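Local coordinates for intron-associated endonuclease 1 (Enterobacteria phage T4, PDB 1MK0), which is the GIY-YIG catalytic domain of an endonuclease that probably cleaves DNA in the homing of a phage intron, at residues Q7-T11 against L12-V16; S41-K44 against L45-F49; N76-I79 against K80-N83. The protein carries 1 engineered substitution. One frame throughout, in Å; residues are numbered along the deposited sequence.

In the fold
The three contacts follow one another along the chain without overlap, all within the GIY-YIG domain. Contact 1 is the hairpin turn joining strands 4-10 and 16-21, two of the three antiparallel strands of the sheet. Contact 2 starts helix 43-52; its centre is about 12 Å from that of contact 1, and Asn-10 packs on Ser-48. Contact 3 finishes helix 68-81, with its centre about 14 Å from that of contact 1; there Leu-82 touches Gln-7 and Val-16. Contacts 2 and 3 do not meet, their nearest atoms being about 7 Å apart. The hairpin of this compact alpha/beta domain thus touches contacts 2 and 3, one from helix 43-52 and one at the end of helix 68-81.

Contact 1. Residues Q7-T11 against L12-V16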
loop_
_atom_site.group_PDB
_atom_site.type_symbol
_atom_site.label_atom_id
_atom_site.label_comp_id
_atom_site.label_asym_id
_atom_site.label_seq_id
_atom_site.Cartn_x
_atom_site.Cartn_y
_atom_site.Cartn_z
ATOM N N GLN A 7 -2.090 -0.116 -5.023
ATOM C CA GLN A 7 -0.686 0.251 -4.968
ATOM C C GLN A 7 -0.610 1.750 -4.703
ATOM O O GLN A 7 -1.484 2.512 -5.125
ATOM C CB GLN A 7 0.037 -0.072 -6.285
ATOM C CG GLN A 7 -0.437 0.740 -7.488
ATOM C CD GLN A 7 0.405 0.509 -8.735
ATOM O OE1 GLN A 7 0.085 1.013 -9.814
ATOM N NE2 GLN A 7 1.485 -0.246 -8.594
ATOM N N ILE A 8 0.413 2.156 -3.957
ATOM C CA ILE A 8 0.664 3.563 -3.670
ATOM C C ILE A 8 2.038 3.745 -4.293
ATOM O O ILE A 8 3.016 3.166 -3.824
ATOM C CB ILE A 8 0.725 3.850 -2.154
ATOM C CG1 ILE A 8 -0.644 3.570 -1.523
ATOM C CG2 ILE A 8 1.133 5.307 -1.915
ATOM C CD1 ILE A 8 -0.703 3.810 -0.027
ATOM N N LYS A 9 2.107 4.525 -5.366
ATOM C CA LYS A 9 3.364 4.716 -6.081
ATOM C C LYS A 9 3.993 6.097 -5.949
ATOM O O LYS A 9 3.330 7.121 -6.115
ATOM C CB LYS A 9 3.150 4.387 -7.565
ATOM C CG LYS A 9 4.391 4.538 -8.434
ATOM C CD LYS A 9 4.177 3.954 -9.831
ATOM C CE LYS A 9 3.049 4.650 -10.575
ATOM N NZ LYS A 9 2.884 4.129 -11.965
ATOM N N ASN A 10 5.285 6.109 -5.644
ATOM C CA ASN A 10 6.029 7.353 -5.512
ATOM C C ASN A 10 6.277 7.837 -6.943
ATOM O O ASN A 10 6.911 7.139 -7.733
ATOM C CB ASN A 10 7.354 7.081 -4.803
ATOM C CG ASN A 10 8.133 8.347 -4.513
ATOM O OD1 ASN A 10 8.236 9.232 -5.359
ATOM N ND2 ASN A 10 8.694 8.434 -3.315
ATOM N N THR A 11 5.773 9.021 -7.277
ATOM C CA THR A 11 5.934 9.551 -8.630
ATOM C C THR A 11 7.350 10.016 -8.957
ATOM O O THR A 11 7.651 10.336 -10.110
ATOM C CB THR A 11 4.955 10.718 -8.896
ATOM O OG1 THR A 11 5.230 11.798 -7.996
ATOM C CG2 THR A 11 3.520 10.257 -8.701
ATOM N N LEU A 12 8.220 10.041 -7.953
ATOM C CA LEU A 12 9.598 10.475 -8.155
ATOM C C LEU A 12 10.536 9.332 -8.540
ATOM O O LEU A 12 11.517 9.547 -9.256
ATOM C CB LEU A 12 10.130 11.156 -6.889
ATOM C CG LEU A 12 9.349 12.351 -6.336
ATOM C CD1 LEU A 12 10.065 12.899 -5.111
ATOM C CD2 LEU A 12 9.219 13.430 -7.404
ATOM N N ASN A 13 10.237 8.121 -8.076
ATOM C CA ASN A 13 11.092 6.969 -8.361
ATOM C C ASN A 13 10.348 5.695 -8.770
ATOM O O ASN A 13 10.966 4.655 -8.979
ATOM C CB ASN A 13 11.959 6.663 -7.143
ATOM C CG ASN A 13 11.141 6.503 -5.882
ATOM O OD1 ASN A 13 10.059 5.919 -5.907
ATOM N ND2 ASN A 13 11.654 7.018 -4.773
ATOM N N ASN A 14 9.027 5.779 -8.868
ATOM C CA ASN A 14 8.199 4.643 -9.262
ATOM C C ASN A 14 8.150 3.468 -8.284
ATOM O O ASN A 14 7.643 2.398 -8.631
ATOM C CB ASN A 14 8.626 4.136 -10.641
ATOM C CG ASN A 14 8.422 5.170 -11.724
ATOM O OD1 ASN A 14 7.322 5.695 -11.893
ATOM N ND2 ASN A 14 9.481 5.472 -12.464
ATOM N N LYS A 15 8.675 3.651 -7.075
ATOM C CA LYS A 15 8.627 2.585 -6.075
ATOM C C LYS A 15 7.188 2.510 -5.571
ATOM O O LYS A 15 6.503 3.528 -5.495
ATOM C CB LYS A 15 9.571 2.887 -4.909
ATOM C CG LYS A 15 11.046 2.768 -5.257
ATOM C CD LYS A 15 11.914 3.092 -4.052
ATOM C CE LYS A 15 13.394 2.991 -4.389
ATOM N NZ LYS A 15 13.780 1.614 -4.804
ATOM N N VAL A 16 6.724 1.315 -5.226
ATOM C CA VAL A 16 5.350 1.174 -4.759
ATOM C C VAL A 16 5.162 0.443 -3.439
ATOM O O VAL A 16 6.036 -0.282 -2.965
ATOM C CB VAL A 16 4.463 0.438 -5.797
ATOM C CG1 VAL A 16 4.602 1.079 -7.167
ATOM C CG2 VAL A 16 4.833 -1.037 -5.842
HETATM O O HOH W 1 6.298 8.675 -12.063
#
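Gln-7 reaches Val-16 with the end of its chain: NE2 lies 3.7 Å from Val-16 CG1, an amide nitrogen resting against a methyl group as the two side chains pass at a slant. The next residue, Ile-8, takes part through its backbone, its O receiving a CA-H...O contact from Val-16 CA at 3.2 Å. Lys-9 is paired with Val-16 as an antiparallel non-hydrogen-bonded pair, and both side chains lie on one face of the sheet, where Lys-9 CB packs 3.6 Å from Val-16 CG1. With CG anti to N (chi1 -180°), CB, CG and CD of Lys-9 all pass close to this methyl before the chain bends at chi3.

Asn-10 carries most of the polar work. Its N donates a nearly straight bond of 2.9 Å to Lys-15 O, and its own O accepts from Asn-14 N at 2.8 Å, closing the turn that Asn-14 rounds with a positive phi of 67°. OD1 of the Asn-10 amide accepts Leu-12 N at 2.7 Å, with the donor in the carbonyl plane, while ND2 is taken by Tyr-89 OH. The Asn-13 side chain crosses that of Asn-10 at about a right angle, the amide planes 46° apart, with Asn-13 OD1 lying against Asn-10 CB; this OD1 also accepts Lys-15 N at 2.9 Å, an Asx turn. Thr-11, just past the strand, has its OG1 bonded to Val-55 O, and a water donates to both Thr-11 O and Asn-14 OD1.

Two asparagine side chains therefore accept backbone N-H groups of the hairpin connection. For buried Asn-10, both OD1 and ND2 have a partner, which should fix the flip of the amide and hold the junction between strands 4-10 and 16-21 in a defined shape.

Contact 2. Residues S41-K44 against L45-F49; sequences SSIK and LQRSF
Ser-42 caps helix 43-52 at its N-terminus, OG accepting the N-H of Leu-45 at 3.1 Å with an N-H...O angle of 166°. The hydroxyl is swung anti to its own N (chi1 167°), which turns it over the first turn of the helix and also brings it 3.7 Å from Leu-45 CB. The same OG is hydrogen-bonded to Tyr-89 O.

Regular backbone bonds carry the helix onward. Gln-46 N binds Ser-42 O at 2.9 Å, Arg-47 N binds Ile-43 O at 2.8 Å, and Ser-48 N binds Lys-44 O at 3.1 Å.

Side-chain packing joins Ile-43 and Arg-47, which lie side by side and point the same way. Ile-43 CD1 sits 3.3 Å above the guanidinium plane, toward its rim, 3.6 Å from Arg-47 NH2, while CG1 lies close to NE.

The chemistry separates two roles. Because the guanidinium N-H bonds lie in its plane, a methyl over its face meets the flat group without opposing them, whereas Ser-42, bonded to both Leu-45 N and Tyr-89 O, satisfies an N-H of the first turn and ties the helix start to the segment containing Tyr-89.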
loop_
_atom_site.group_PDB
_atom_site.type_symbol
_atom_site.label_atom_id
_atom_site.label_comp_id
_atom_site.label_asym_id
_atom_site.label_seq_id
_atom_site.Cartn_x
_atom_site.Cartn_y
_atom_site.Cartn_z
ATOM N N SER A 41 3.042 2.229 9.684
ATOM C CA SER A 41 3.566 0.878 9.877
ATOM C C SER A 41 4.826 0.560 9.077
ATOM O O SER A 41 5.601 -0.317 9.459
ATOM C CB SER A 41 2.480 -0.155 9.546
ATOM O OG SER A 41 2.011 -0.012 8.214
ATOM N N SER A 42 5.031 1.256 7.965
ATOM C CA SER A 42 6.212 1.011 7.151
ATOM C C SER A 42 7.241 2.113 7.309
ATOM O O SER A 42 7.014 3.244 6.883
ATOM C CB SER A 42 5.840 0.901 5.675
ATOM O OG SER A 42 7.009 0.967 4.875
ATOM N N ILE A 43 8.379 1.780 7.910
ATOM C CA ILE A 43 9.435 2.762 8.103
ATOM C C ILE A 43 9.933 3.281 6.754
ATOM O O ILE A 43 10.369 4.426 6.641
ATOM C CB ILE A 43 10.626 2.154 8.889
ATOM C CG1 ILE A 43 11.690 3.226 9.137
ATOM C CG2 ILE A 43 11.223 0.988 8.112
ATOM C CD1 ILE A 43 12.847 2.754 10.012
ATOM N N LYS A 44 9.853 2.442 5.725
ATOM C CA LYS A 44 10.315 2.836 4.403
ATOM C C LYS A 44 9.403 3.888 3.792
ATOM O O LYS A 44 9.879 4.871 3.221
ATOM C CB LYS A 44 10.417 1.608 3.495
ATOM C CG LYS A 44 11.354 0.547 4.059
ATOM C CD LYS A 44 11.707 -0.521 3.036
ATOM C CE LYS A 44 10.499 -1.322 2.610
ATOM N NZ LYS A 44 10.894 -2.436 1.697
ATOM N N LEU A 45 8.094 3.691 3.915
ATOM C CA LEU A 45 7.159 4.664 3.371
ATOM C C LEU A 45 7.251 5.935 4.211
ATOM O O LEU A 45 7.215 7.048 3.678
ATOM C CB LEU A 45 5.731 4.114 3.394
ATOM C CG LEU A 45 4.701 4.983 2.661
ATOM C CD1 LEU A 45 5.067 5.104 1.183
ATOM C CD2 LEU A 45 3.327 4.369 2.821
ATOM N N GLN A 46 7.388 5.763 5.522
ATOM C CA GLN A 46 7.500 6.903 6.427
ATOM C C GLN A 46 8.723 7.749 6.088
ATOM O O GLN A 46 8.649 8.977 6.077
ATOM C CB GLN A 46 7.594 6.433 7.882
ATOM C CG GLN A 46 7.531 7.581 8.887
ATOM C CD GLN A 46 6.158 8.237 8.944
ATOM O OE1 GLN A 46 5.195 7.644 9.432
ATOM N NE2 GLN A 46 6.062 9.463 8.436
ATOM N N ARG A 47 9.848 7.095 5.816
ATOM C CA ARG A 47 11.073 7.807 5.473
ATOM C C ARG A 47 10.913 8.606 4.191
ATOM O O ARG A 47 11.332 9.764 4.109
ATOM C CB ARG A 47 12.236 6.825 5.317
ATOM C CG ARG A 47 12.793 6.326 6.632
ATOM C CD ARG A 47 13.863 5.284 6.389
ATOM N NE ARG A 47 14.578 4.936 7.609
ATOM C CZ ARG A 47 15.475 3.960 7.686
ATOM N NH1 ARG A 47 15.758 3.239 6.611
ATOM N NH2 ARG A 47 16.093 3.712 8.834
ATOM N N SER A 48 10.307 7.984 3.186
ATOM C CA SER A 48 10.105 8.650 1.910
ATOM C C SER A 48 9.182 9.847 2.092
ATOM O O SER A 48 9.438 10.929 1.561
ATOM C CB SER A 48 9.495 7.679 0.898
ATOM O OG SER A 48 9.332 8.307 -0.361
ATOM N N PHE A 49 8.110 9.644 2.850
ATOM C CA PHE A 49 7.146 10.706 3.106
ATOM C C PHE A 49 7.782 11.839 3.904
ATOM O O PHE A 49 7.462 13.006 3.691
ATOM C CB PHE A 49 5.934 10.149 3.857
ATOM C CG PHE A 49 4.862 11.165 4.114
ATOM C CD1 PHE A 49 4.876 11.939 5.272
ATOM C CD2 PHE A 49 3.842 11.360 3.189
ATOM C CE1 PHE A 49 3.888 12.894 5.505
ATOM C CE2 PHE A 49 2.848 12.316 3.415
ATOM C CZ PHE A 49 2.875 13.081 4.576
#

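Contact 3. Residues N76-I79 against K80-N83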
loop_
_atom_site.group_PDB
_atom_site.type_symbol
_atom_site.label_atom_id
_atom_site.label_comp_id
_atom_site.label_asym_id
_atom_site.label_seq_id
_atom_site.Cartn_x
_atom_site.Cartn_y
_atom_site.Cartn_z
ATOM N N ASN A 76 -0.141 -10.894 -1.755
ATOM C CA ASN A 76 1.213 -11.428 -1.870
ATOM C C ASN A 76 1.624 -11.600 -3.319
ATOM O O ASN A 76 2.798 -11.453 -3.656
ATOM C CB ASN A 76 1.349 -12.752 -1.123
ATOM C CG ASN A 76 1.530 -12.554 0.365
ATOM O OD1 ASN A 76 2.171 -11.594 0.796
ATOM N ND2 ASN A 76 0.989 -13.466 1.158
ATOM N N PHE A 77 0.664 -11.910 -4.183
ATOM C CA PHE A 77 0.974 -12.051 -5.598
ATOM C C PHE A 77 1.534 -10.731 -6.112
ATOM O O PHE A 77 2.581 -10.700 -6.754
ATOM C CB PHE A 77 -0.277 -12.389 -6.410
ATOM C CG PHE A 77 -0.063 -12.292 -7.894
ATOM C CD1 PHE A 77 0.628 -13.287 -8.576
ATOM C CD2 PHE A 77 -0.490 -11.170 -8.598
ATOM C CE1 PHE A 77 0.895 -13.164 -9.936
ATOM C CE2 PHE A 77 -0.230 -11.035 -9.954
ATOM C CZ PHE A 77 0.467 -12.036 -10.627
ATOM N N TRP A 78 0.826 -9.640 -5.832
ATOM C CA TRP A 78 1.259 -8.327 -6.291
ATOM C C TRP A 78 2.535 -7.823 -5.636
ATOM O O TRP A 78 3.321 -7.131 -6.280
ATOM C CB TRP A 78 0.126 -7.312 -6.126
ATOM C CG TRP A 78 -0.935 -7.515 -7.166
ATOM C CD1 TRP A 78 -2.220 -7.936 -6.968
ATOM C CD2 TRP A 78 -0.773 -7.370 -8.579
ATOM N NE1 TRP A 78 -2.867 -8.064 -8.177
ATOM C CE2 TRP A 78 -1.999 -7.723 -9.182
ATOM C CE3 TRP A 78 0.296 -6.976 -9.397
ATOM C CZ2 TRP A 78 -2.188 -7.697 -10.567
ATOM C CZ3 TRP A 78 0.109 -6.950 -10.773
ATOM C CH2 TRP A 78 -1.125 -7.310 -11.344
ATOM N N ILE A 79 2.746 -8.161 -4.367
ATOM C CA ILE A 79 3.964 -7.740 -3.678
ATOM C C ILE A 79 5.164 -8.356 -4.390
ATOM O O ILE A 79 6.179 -7.699 -4.605
ATOM C CB ILE A 79 3.965 -8.195 -2.203
ATOM C CG1 ILE A 79 2.983 -7.345 -1.397
ATOM C CG2 ILE A 79 5.369 -8.078 -1.613
ATOM C CD1 ILE A 79 2.794 -7.826 0.028
ATOM N N LYS A 80 5.036 -9.624 -4.767
ATOM C CA LYS A 80 6.114 -10.317 -5.455
ATOM C C LYS A 80 6.209 -9.859 -6.908
ATOM O O LYS A 80 7.300 -9.613 -7.423
ATOM C CB LYS A 80 5.878 -11.828 -5.396
ATOM C CG LYS A 80 7.017 -12.660 -5.962
ATOM C CD LYS A 80 6.789 -14.138 -5.699
ATOM C CE LYS A 80 7.966 -14.972 -6.174
ATOM N NZ LYS A 80 7.778 -16.412 -5.842
ATOM N N GLU A 81 5.061 -9.736 -7.563
ATOM C CA GLU A 81 5.016 -9.320 -8.960
ATOM C C GLU A 81 5.670 -7.959 -9.165
ATOM O O GLU A 81 6.407 -7.750 -10.133
ATOM C CB GLU A 81 3.563 -9.269 -9.438
ATOM C CG GLU A 81 3.394 -8.978 -10.921
ATOM C CD GLU A 81 3.832 -10.132 -11.808
ATOM O OE1 GLU A 81 3.800 -9.969 -13.045
ATOM O OE2 GLU A 81 4.205 -11.201 -11.275
ATOM N N LEU A 82 5.404 -7.037 -8.243
ATOM C CA LEU A 82 5.947 -5.690 -8.327
ATOM C C LEU A 82 7.226 -5.516 -7.513
ATOM O O LEU A 82 7.754 -4.408 -7.409
ATOM C CB LEU A 82 4.890 -4.675 -7.878
ATOM C CG LEU A 82 3.553 -4.766 -8.625
ATOM C CD1 LEU A 82 2.621 -3.663 -8.141
ATOM C CD2 LEU A 82 3.785 -4.641 -10.124
ATOM N N ASN A 83 7.716 -6.615 -6.945
ATOM C CA ASN A 83 8.952 -6.603 -6.158
ATOM C C ASN A 83 8.928 -5.441 -5.166
ATOM O O ASN A 83 9.919 -4.728 -5.001
ATOM C CB ASN A 83 10.142 -6.466 -7.118
ATOM C CG ASN A 83 11.471 -6.721 -6.446
ATOM O OD1 ASN A 83 11.627 -7.690 -5.705
ATOM N ND2 ASN A 83 12.447 -5.859 -6.717
HETATM O O HOH W 2 3.832 -12.705 -8.150
#
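A Schellman motif ends helix 68-81, and the side chains of its last turns pack against one another just before the chain turns away. Asn-83 is the residue that leaves helical geometry, with phi at +47°; its N makes a weak bond of 3.1 Å to Lys-80 O. Ahead of it the helical pattern is regular: Lys-80 N donates to Asn-76 O, Glu-81 N to Phe-77 O at 2.8 Å, and Leu-82 N to Trp-78 O at 2.9 Å.

Glu-81 touches both aromatic residues. Toward Phe-77 it runs alongside the ring and points the same way, carboxylate and ring planes only 14° apart, with CB over one ring face near its rim and OE2 3.9 Å from Phe-77 CZ. Toward Trp-78 it crosses at a slant, its CG 3.9 Å from Trp-78 CZ3. The Phe-77 edge in turn meets the indole face in a T-shaped (edge-to-face) contact, CE2 standing above the centre of that face. The indole nitrogen NE1 is hydrogen-bonded to Glu-62 OE2 on strand 56-63, which should restrain the rotation of the indole.

Leu-82 approaches the indole at its edge, near the ring plane, with CG 4.0 Å from Trp-78 CE3. Both residues also touch Leu-61 and Val-18, so this end of the helix is packed onto the sheet. A water donates to Phe-77 O at 2.7 Å and, weakly, to Glu-81 OE2 at 3.5 Å, so that Phe-77 O accepts from both this water and Glu-81 N.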